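Local coordinates for protein pectate lyase II (Xanthomonas campestris pv. campestris, PDB 2QY1) that probably cleaves pectate by beta-elimination, as a secreted lyase of the polysaccharide lyase 1 family, at residues Trp59-Lys64 with Leu106-Glu111; Asn220-Asn225 with Gln313-Val318; Asn232-Gly237 with Arg256-Ile261. The protein carries 2 engineered substitutions. All coordinates share one frame; numbering follows the deposited sequence.

All three contacts sit on one right-handed parallel beta-helix, the fold of pectate lyases. Interaction 1 joins two surface loops, 59-64 and 106-111, that lead from one strand to the next. Interaction 2 packs the helix 314-321 onto strand 215-226, and interaction 3 joins the end of strand 231-234 to the loop following strand 245-255. Along the chain, interaction 1 closes first; both segments of interaction 3 then fall between the two of interaction 2. Centres of interactions 2 and 3 are 25 Å apart, nearest atoms about 8 Å; the centre of interaction 1 is 30 Å from the first and 29 Å from the second. The contacts thus lie in separate regions of an elongated molecule.

Interaction 1: residues Trp59-Lys64 with Leu106-Glu111; sequences WKLPAK and LLQGGE
Q108 reaches into the loop 59-64 and gives its side-chain NE2 to the backbone O of P62 at 2.8 Å, the one direct hydrogen bond between the segments. The acceptor lies in the plane of the amide, the N-H...O angle is 153°, and the donor sits nearly along the C=O axis of P62. The Q108 chain is extended beyond CG, which carries the amide its full length into a slot between L61 and K64. L61 covers one face of this amide, its CD1 lying 3.6 Å from Q108 OE1. K64 covers the opposite face: its chain bends at chi2 and chi3, and this brings CD to 3.5 Å from Q108 NE2. Aliphatic carbon on both faces and a bond in the plane fix the rotation of the amide.

Backbone atoms meet just beside it. G109 CA approaches L61 O at 3.1 Å in a CA-H...O contact, and a water spans the gap, accepting from K64 N and bonded to Q108 O, both at 2.8 Å. Both segments are loops between strands of a right-handed parallel beta-helix: 59-64 leads into strand 65-69, while the loop 106-111 follows strand 97-105. G109, at a phi of 124°, a backbone shape that suits glycine, packs its CA closely against A63.

At the other end W59 rests its CB on G110 CA at 3.7 Å, while its indole turns away and takes K60 CG over one face. Further out the W59 side chain packs on C143, the partner of C56 in a disulfide, and on A146. Q58 bonds to L106 O through NE2 and to G109 through the backbone. K64 pairs through its backbone with G87, where strands 65-69 and 87-91 run side by side.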
loop_
_atom_site.group_PDB
_atom_site.type_symbol
_atom_site.label_atom_id
_atom_site.label_comp_id
_atom_site.label_asym_id
_atom_site.label_seq_id
_atom_site.Cartn_x
_atom_site.Cartn_y
_atom_site.Cartn_z
ATOM N N TRP A 59 8.959 -9.756 15.937
ATOM C CA TRP A 59 8.862 -8.397 16.486
ATOM C C TRP A 59 10.047 -8.035 17.378
ATOM O O TRP A 59 10.412 -6.862 17.500
ATOM C CB TRP A 59 7.528 -8.191 17.222
ATOM C CG TRP A 59 7.401 -8.897 18.549
ATOM C CD1 TRP A 59 6.903 -10.149 18.770
ATOM C CD2 TRP A 59 7.761 -8.376 19.836
ATOM N NE1 TRP A 59 6.940 -10.446 20.113
ATOM C CE2 TRP A 59 7.462 -9.375 20.790
ATOM C CE3 TRP A 59 8.317 -7.166 20.276
ATOM C CZ2 TRP A 59 7.696 -9.200 22.157
ATOM C CZ3 TRP A 59 8.548 -6.990 21.639
ATOM C CH2 TRP A 59 8.240 -8.005 22.562
ATOM N N LYS A 60 10.645 -9.068 17.970
ATOM C CA LYS A 60 11.768 -8.951 18.894
ATOM C C LYS A 60 13.087 -8.655 18.181
ATOM O O LYS A 60 14.035 -8.155 18.796
ATOM C CB LYS A 60 11.921 -10.261 19.673
ATOM C CG LYS A 60 10.623 -10.812 20.257
ATOM C CD LYS A 60 10.848 -12.166 20.921
ATOM C CE LYS A 60 9.682 -12.548 21.816
ATOM N NZ LYS A 60 9.685 -11.740 23.067
ATOM N N LEU A 61 13.146 -8.979 16.891
ATOM C CA LEU A 61 14.377 -8.867 16.111
ATOM C C LEU A 61 14.461 -7.520 15.390
ATOM O O LEU A 61 13.427 -6.904 15.118
ATOM C CB LEU A 61 14.470 -10.023 15.106
ATOM C CG LEU A 61 14.508 -11.436 15.702
ATOM C CD1 LEU A 61 14.276 -12.488 14.623
ATOM C CD2 LEU A 61 15.820 -11.687 16.431
ATOM N N PRO A 62 15.692 -7.049 15.094
ATOM C CA PRO A 62 15.841 -5.822 14.304
ATOM C C PRO A 62 15.291 -5.954 12.888
ATOM O O PRO A 62 15.328 -7.044 12.298
ATOM C CB PRO A 62 17.359 -5.594 14.269
ATOM C CG PRO A 62 17.967 -6.903 14.605
ATOM C CD PRO A 62 16.997 -7.602 15.506
ATOM N N ALA A 63 14.785 -4.844 12.356
ATOM C CA ALA A 63 14.254 -4.798 10.998
ATOM C C ALA A 63 15.349 -5.023 9.959
ATOM O O ALA A 63 16.514 -4.687 10.187
ATOM C CB ALA A 63 13.559 -3.464 10.749
ATOM N N LYS A 64 14.959 -5.608 8.829
ATOM C CA LYS A 64 15.816 -5.733 7.651
ATOM C C LYS A 64 15.143 -4.940 6.536
ATOM O O LYS A 64 14.086 -5.339 6.032
ATOM C CB LYS A 64 15.972 -7.204 7.249
ATOM C CG LYS A 64 16.830 -8.040 8.203
ATOM C CD LYS A 64 16.361 -9.500 8.285
ATOM C CE LYS A 64 16.564 -10.264 6.986
ATOM N NZ LYS A 64 16.113 -11.695 7.084
ATOM N N LEU A 106 6.345 -11.770 6.608
ATOM C CA LEU A 106 6.733 -12.045 7.994
ATOM C C LEU A 106 8.018 -11.339 8.436
ATOM O O LEU A 106 8.961 -11.974 8.928
ATOM C CB LEU A 106 6.823 -13.559 8.225
ATOM C CG LEU A 106 5.502 -14.331 8.135
ATOM C CD1 LEU A 106 5.766 -15.809 7.861
ATOM C CD2 LEU A 106 4.679 -14.149 9.410
ATOM N N LEU A 107 8.032 -10.020 8.267
ATOM C CA LEU A 107 9.224 -9.213 8.531
ATOM C C LEU A 107 9.537 -9.059 10.013
ATOM O O LEU A 107 8.638 -9.017 10.852
ATOM C CB LEU A 107 9.088 -7.827 7.894
ATOM C CG LEU A 107 8.858 -7.737 6.386
ATOM C CD1 LEU A 107 8.778 -6.286 5.972
ATOM C CD2 LEU A 107 9.957 -8.445 5.620
ATOM N N GLN A 108 10.832 -8.978 10.304
ATOM C CA GLN A 108 11.348 -8.673 11.631
ATOM C C GLN A 108 11.170 -7.183 11.919
ATOM O O GLN A 108 11.147 -6.366 10.994
ATOM C CB GLN A 108 12.843 -9.023 11.708
ATOM C CG GLN A 108 13.177 -10.484 11.381
ATOM C CD GLN A 108 14.671 -10.803 11.406
ATOM O OE1 GLN A 108 15.064 -11.947 11.166
ATOM N NE2 GLN A 108 15.503 -9.808 11.706
ATOM N N GLY A 109 11.050 -6.832 13.196
ATOM C CA GLY A 109 11.108 -5.430 13.599
ATOM C C GLY A 109 9.916 -4.913 14.377
ATOM O O GLY A 109 10.010 -3.874 15.027
ATOM N N GLY A 110 8.793 -5.627 14.301
ATOM C CA GLY A 110 7.573 -5.224 14.998
ATOM C C GLY A 110 7.051 -3.916 14.445
ATOM O O GLY A 110 6.679 -3.840 13.276
ATOM N N GLU A 111 7.055 -2.878 15.277
ATOM C CA GLU A 111 6.645 -1.544 14.837
ATOM C C GLU A 111 7.543 -1.014 13.709
ATOM O O GLU A 111 7.133 -0.159 12.927
ATOM C CB GLU A 111 6.620 -0.572 16.019
ATOM C CG GLU A 111 5.683 0.606 15.808
ATOM C CD GLU A 111 5.421 1.409 17.071
ATOM O OE1 GLU A 111 6.099 1.187 18.095
ATOM O OE2 GLU A 111 4.523 2.275 17.030
HETATM O O HOH W 1 12.220 -6.029 8.459
#

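Interaction 2: residues Asn220-Asn225 with Gln313-Val318; sequences NNYFNN and QVKAKV
K315 and Y222 lie side by side and point the same way, the lysine's methylenes running along one face of the phenol. This CH-pi contact is made chiefly by K315 CG, 3.9 Å from the ring centroid and 24° off the ring normal, displaced toward the CE1-CZ side. Further along, K315 CE comes within 3.4 Å of Y222 OH. With CG anti to the backbone N (chi1 175°) and every later torsion extended, K315 follows the ring from CB to the hydroxyl.

Apolar packing continues with two valines one helical turn apart, V314 and V318, joined by the backbone bond V318 N to V314 O. V318 CG1 meets Y222 CB at 3.9 Å, and V314 CG1 faces the same methylene a little less closely. The other V318 branch, CG2, sits 3.3 Å from the backbone O of N220, and V314 CG1 is 3.4 Å from that same oxygen. Both methyls are thus pressed against the N220 carbonyl, two residues before Y222.

The axes of strand 222-224 and helix 314-318 pass 8.7 Å apart at 97°, so the helix lies across an outer face of the parallel beta-helix. The neighbouring strand residues N221 and F223 point to the other side. There the N221 amide bonds to N199 and Y196, and F223 stacks with F246, as in the core of pectate lyase beta-helices.

Polar contacts are made beyond the two segments: K315 NZ forms a salt bridge with E247 OE2, and Y222 OH is hydrogen-bonded to that same oxygen. No hydrogen bond crosses between strand and helix, so they meet by van der Waals packing, including methyls against a carbonyl oxygen, and by sharing one carboxylate. The lysine and phenol together would be expected to favour the charged form of E247.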
loop_
_atom_site.group_PDB
_atom_site.type_symbol
_atom_site.label_atom_id
_atom_site.label_comp_id
_atom_site.label_asym_id
_atom_site.label_seq_id
_atom_site.Cartn_x
_atom_site.Cartn_y
_atom_site.Cartn_z
ATOM N N ASN A 220 -11.796 -0.560 -8.340
ATOM C CA ASN A 220 -11.564 -1.944 -8.788
ATOM C C ASN A 220 -10.747 -2.808 -7.823
ATOM O O ASN A 220 -10.067 -3.749 -8.248
ATOM C CB ASN A 220 -10.930 -1.978 -10.188
ATOM C CG ASN A 220 -11.892 -1.576 -11.290
ATOM O OD1 ASN A 220 -13.114 -1.543 -11.104
ATOM N ND2 ASN A 220 -11.339 -1.275 -12.457
ATOM N N ASN A 221 -10.814 -2.484 -6.533
ATOM C CA ASN A 221 -10.186 -3.301 -5.496
ATOM C C ASN A 221 -11.168 -4.329 -4.943
ATOM O O ASN A 221 -12.375 -4.084 -4.887
ATOM C CB ASN A 221 -9.649 -2.433 -4.356
ATOM C CG ASN A 221 -8.677 -1.376 -4.833
ATOM O OD1 ASN A 221 -7.533 -1.674 -5.169
ATOM N ND2 ASN A 221 -9.126 -0.127 -4.853
ATOM N N TYR A 222 -10.639 -5.480 -4.540
ATOM C CA TYR A 222 -11.450 -6.545 -3.959
ATOM C C TYR A 222 -11.138 -6.680 -2.472
ATOM O O TYR A 222 -9.981 -6.870 -2.085
ATOM C CB TYR A 222 -11.221 -7.868 -4.710
ATOM C CG TYR A 222 -11.810 -9.101 -4.046
ATOM C CD1 TYR A 222 -13.179 -9.190 -3.774
ATOM C CD2 TYR A 222 -11.001 -10.188 -3.711
ATOM C CE1 TYR A 222 -13.718 -10.317 -3.165
ATOM C CE2 TYR A 222 -11.534 -11.328 -3.106
ATOM C CZ TYR A 222 -12.893 -11.385 -2.841
ATOM O OH TYR A 222 -13.428 -12.505 -2.242
ATOM N N PHE A 223 -12.183 -6.556 -1.653
ATOM C CA PHE A 223 -12.082 -6.662 -0.201
ATOM C C PHE A 223 -12.812 -7.923 0.244
ATOM O O PHE A 223 -13.956 -8.160 -0.154
ATOM C CB PHE A 223 -12.732 -5.454 0.490
ATOM C CG PHE A 223 -12.123 -4.125 0.132
ATOM C CD1 PHE A 223 -11.367 -3.420 1.067
ATOM C CD2 PHE A 223 -12.334 -3.554 -1.124
ATOM C CE1 PHE A 223 -10.810 -2.178 0.752
ATOM C CE2 PHE A 223 -11.780 -2.313 -1.449
ATOM C CZ PHE A 223 -11.017 -1.625 -0.511
ATOM N N ASN A 224 -12.153 -8.728 1.070
ATOM C CA ASN A 224 -12.775 -9.919 1.643
ATOM C C ASN A 224 -12.158 -10.243 2.991
ATOM O O ASN A 224 -10.938 -10.309 3.118
ATOM C CB ASN A 224 -12.645 -11.116 0.696
ATOM C CG ASN A 224 -13.418 -12.336 1.179
ATOM O OD1 ASN A 224 -12.912 -13.460 1.136
ATOM N ND2 ASN A 224 -14.648 -12.121 1.636
ATOM N N ASN A 225 -13.015 -10.449 3.989
ATOM C CA ASN A 225 -12.585 -10.724 5.361
ATOM C C ASN A 225 -11.698 -9.612 5.931
ATOM O O ASN A 225 -10.541 -9.828 6.305
ATOM C CB ASN A 225 -11.951 -12.119 5.473
ATOM C CG ASN A 225 -12.960 -13.235 5.243
ATOM O OD1 ASN A 225 -12.749 -14.125 4.416
ATOM N ND2 ASN A 225 -14.073 -13.179 5.961
ATOM N N GLN A 313 -17.358 -7.977 -11.790
ATOM C CA GLN A 313 -16.282 -8.806 -12.331
ATOM C C GLN A 313 -14.951 -8.608 -11.596
ATOM O O GLN A 313 -13.998 -9.355 -11.828
ATOM C CB GLN A 313 -16.104 -8.533 -13.828
ATOM C CG GLN A 313 -17.321 -8.909 -14.681
ATOM C CD GLN A 313 -17.194 -8.470 -16.133
ATOM O OE1 GLN A 313 -18.195 -8.187 -16.795
ATOM N NE2 GLN A 313 -15.966 -8.414 -16.634
ATOM N N VAL A 314 -14.904 -7.617 -10.706
ATOM C CA VAL A 314 -13.677 -7.250 -9.980
ATOM C C VAL A 314 -13.105 -8.388 -9.124
ATOM O O VAL A 314 -11.897 -8.620 -9.138
ATOM C CB VAL A 314 -13.870 -5.946 -9.144
ATOM C CG1 VAL A 314 -12.780 -5.782 -8.082
ATOM C CG2 VAL A 314 -13.902 -4.733 -10.061
ATOM N N LYS A 315 -13.964 -9.100 -8.395
ATOM C CA LYS A 315 -13.519 -10.237 -7.583
ATOM C C LYS A 315 -12.697 -11.228 -8.409
ATOM O O LYS A 315 -11.561 -11.539 -8.053
ATOM C CB LYS A 315 -14.702 -10.946 -6.913
ATOM C CG LYS A 315 -14.322 -12.220 -6.157
ATOM C CD LYS A 315 -15.484 -12.769 -5.339
ATOM C CE LYS A 315 -15.122 -14.099 -4.684
ATOM N NZ LYS A 315 -16.190 -14.590 -3.758
ATOM N N ALA A 316 -13.273 -11.704 -9.514
ATOM C CA ALA A 316 -12.608 -12.667 -10.395
ATOM C C ALA A 316 -11.354 -12.087 -11.049
ATOM O O ALA A 316 -10.306 -12.737 -11.077
ATOM C CB ALA A 316 -13.580 -13.183 -11.454
ATOM N N LYS A 317 -11.469 -10.862 -11.562
ATOM C CA LYS A 317 -10.355 -10.177 -12.218
ATOM C C LYS A 317 -9.163 -9.997 -11.276
ATOM O O LYS A 317 -8.031 -10.315 -11.642
ATOM C CB LYS A 317 -10.820 -8.832 -12.808
ATOM C CG LYS A 317 -9.720 -7.813 -13.156
ATOM C CD LYS A 317 -8.720 -8.299 -14.214
ATOM C CE LYS A 317 -9.263 -8.215 -15.629
ATOM N NZ LYS A 317 -8.258 -8.738 -16.600
ATOM N N VAL A 318 -9.430 -9.506 -10.068
ATOM C CA VAL A 318 -8.378 -9.259 -9.082
ATOM C C VAL A 318 -7.742 -10.560 -8.583
ATOM O O VAL A 318 -6.522 -10.656 -8.502
ATOM C CB VAL A 318 -8.886 -8.367 -7.918
ATOM C CG1 VAL A 318 -7.904 -8.345 -6.765
ATOM C CG2 VAL A 318 -9.134 -6.945 -8.415
#

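Interaction 3: residues Asn232-Gly237 with Arg256-Ile261; sequences NVRMGG and RDSSEI. With PO4 (phosphate ion), chain C.
N232 and R256 lay their side chains across each other at about a right angle, where strand 231-234 runs parallel to strand 245-255. These are neighbouring turns of a right-handed parallel beta-helix, and the loop 256-261 leaves the second strand to fold back over the end of the first. V233 O accepts a hydrogen bond from S255 OG, at the end of that second strand.

R234 carries the polar part of the contact. Its chain bends at chi2 and chi3 (chi3 76°), turning the guanidinium back over the loop. NE donates to S258 OG at 2.8 Å, almost straight at 174° and within the guanidinium plane; NH2 adds a weak bond to the same oxygen. The outer nitrogens grip a phosphate ion, probably from the crystallisation liquor: NH1 donates to O1 at 2.8 Å and NH2 to O4 at 2.8 Å. R256 O lies over one face, 3.0 Å above the plane, placed wrongly for a hydrogen bond from NE, and D257 CB covers the same face. S258 OG is also hydrogen-bonded to D184 OD2, a second-shell contact that helps orient the hydroxyl, and R212 lies close to R234 NH2. Several bonds therefore fix the rotation of this guanidinium, and its charge suits an anion site.

Next comes a type I' turn from R234 to G237, with M235 and G236 both at positive phi. M235 CB points away from the loop, yet the bent chain returns, placing SD 3.4 Å from S259 OG. R234 and I261 form a single beta bridge. Just beyond it M235 N donates to E260 O at 2.9 Å, and G236 N to I261 O at 2.9 Å. Finally G237 N closes the turn onto R234 O at 3.1 Å.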
loop_
_atom_site.group_PDB
_atom_site.type_symbol
_atom_site.label_atom_id
_atom_site.label_comp_id
_atom_site.label_asym_id
_atom_site.label_seq_id
_atom_site.Cartn_x
_atom_site.Cartn_y
_atom_site.Cartn_z
ATOM N N ASN A 232 -10.689 4.088 5.459
ATOM C CA ASN A 232 -10.875 5.046 6.542
ATOM C C ASN A 232 -10.333 6.416 6.139
ATOM O O ASN A 232 -9.122 6.645 6.169
ATOM C CB ASN A 232 -10.197 4.536 7.822
ATOM C CG ASN A 232 -10.673 5.254 9.075
ATOM O OD1 ASN A 232 -11.554 6.114 9.027
ATOM N ND2 ASN A 232 -10.088 4.895 10.211
ATOM N N VAL A 233 -11.237 7.313 5.750
ATOM C CA VAL A 233 -10.859 8.632 5.241
ATOM C C VAL A 233 -10.971 9.671 6.352
ATOM O O VAL A 233 -12.020 9.806 6.976
ATOM C CB VAL A 233 -11.725 9.051 4.029
ATOM C CG1 VAL A 233 -11.113 10.251 3.334
ATOM C CG2 VAL A 233 -11.864 7.900 3.041
ATOM N N ARG A 234 -9.890 10.410 6.582
ATOM C CA ARG A 234 -9.766 11.269 7.761
ATOM C C ARG A 234 -9.082 12.596 7.443
ATOM O O ARG A 234 -8.482 12.754 6.377
ATOM C CB ARG A 234 -8.982 10.532 8.855
ATOM C CG ARG A 234 -9.715 9.340 9.464
ATOM C CD ARG A 234 -8.755 8.236 9.883
ATOM N NE ARG A 234 -8.044 8.561 11.119
ATOM C CZ ARG A 234 -7.492 7.663 11.932
ATOM N NH1 ARG A 234 -7.569 6.365 11.662
ATOM N NH2 ARG A 234 -6.870 8.065 13.033
ATOM N N MET A 235 -9.187 13.541 8.377
ATOM C CA MET A 235 -8.499 14.840 8.305
ATOM C C MET A 235 -8.751 15.637 7.018
ATOM O O MET A 235 -7.821 16.190 6.425
ATOM C CB MET A 235 -6.989 14.672 8.544
ATOM C CG MET A 235 -6.604 14.201 9.943
ATOM S SD MET A 235 -7.358 15.144 11.293
ATOM C CE MET A 235 -6.758 16.804 10.973
ATOM N N GLY A 236 -10.010 15.694 6.591
ATOM C CA GLY A 236 -10.385 16.465 5.407
ATOM C C GLY A 236 -10.018 15.830 4.077
ATOM O O GLY A 236 -10.264 16.414 3.019
ATOM N N GLY A 237 -9.421 14.640 4.125
ATOM C CA GLY A 237 -9.127 13.875 2.916
ATOM C C GLY A 237 -10.401 13.546 2.155
ATOM O O GLY A 237 -11.475 13.414 2.750
ATOM N N ARG A 256 -13.111 7.659 11.055
ATOM C CA ARG A 256 -13.052 7.500 12.512
ATOM C C ARG A 256 -11.660 7.726 13.104
ATOM O O ARG A 256 -10.650 7.487 12.443
ATOM C CB ARG A 256 -13.576 6.115 12.922
ATOM C CG ARG A 256 -12.843 4.933 12.277
ATOM C CD ARG A 256 -13.447 3.605 12.702
ATOM N NE ARG A 256 -14.857 3.507 12.325
ATOM C CZ ARG A 256 -15.721 2.641 12.846
ATOM N NH1 ARG A 256 -15.335 1.781 13.780
ATOM N NH2 ARG A 256 -16.982 2.639 12.433
ATOM N N ASP A 257 -11.641 8.200 14.351
ATOM C CA ASP A 257 -10.435 8.286 15.198
ATOM C C ASP A 257 -9.472 9.450 14.925
ATOM O O ASP A 257 -8.401 9.532 15.536
ATOM C CB ASP A 257 -9.687 6.945 15.244
ATOM C CG ASP A 257 -10.499 5.850 15.913
ATOM O OD1 ASP A 257 -11.026 6.087 17.020
ATOM O OD2 ASP A 257 -10.612 4.750 15.334
ATOM N N SER A 258 -9.864 10.348 14.022
ATOM C CA SER A 258 -9.154 11.611 13.829
ATOM C C SER A 258 -9.941 12.780 14.419
ATOM O O SER A 258 -11.146 12.669 14.659
ATOM C CB SER A 258 -8.866 11.861 12.347
ATOM O OG SER A 258 -7.682 11.200 11.940
ATOM N N SER A 259 -9.250 13.895 14.648
ATOM C CA SER A 259 -9.873 15.112 15.170
ATOM C C SER A 259 -10.912 15.686 14.205
ATOM O O SER A 259 -11.862 16.345 14.628
ATOM C CB SER A 259 -8.808 16.165 15.488
ATOM O OG SER A 259 -8.006 16.439 14.353
ATOM N N GLU A 260 -10.718 15.429 12.912
ATOM C CA GLU A 260 -11.642 15.880 11.868
ATOM C C GLU A 260 -11.906 14.767 10.860
ATOM O O GLU A 260 -11.008 13.990 10.533
ATOM C CB GLU A 260 -11.088 17.114 11.156
ATOM C CG GLU A 260 -11.152 18.390 11.987
ATOM C CD GLU A 260 -10.288 19.503 11.428
ATOM O OE1 GLU A 260 -9.141 19.227 11.013
ATOM O OE2 GLU A 260 -10.756 20.658 11.413
ATOM N N ILE A 261 -13.140 14.700 10.365
ATOM C CA ILE A 261 -13.540 13.621 9.458
ATOM C C ILE A 261 -13.017 13.797 8.024
ATOM O O ILE A 261 -12.584 14.886 7.635
ATOM C CB ILE A 261 -15.084 13.389 9.445
ATOM C CG1 ILE A 261 -15.826 14.595 8.857
ATOM C CG2 ILE A 261 -15.596 13.026 10.845
ATOM C CD1 ILE A 261 -17.193 14.256 8.294
HETATM P P PO4 C . -6.352 4.704 14.795
HETATM O O1 PO4 C . -7.080 4.341 13.523
HETATM O O2 PO4 C . -5.203 3.747 15.019
HETATM O O3 PO4 C . -7.313 4.602 15.961
HETATM O O4 PO4 C . -5.818 6.117 14.698
#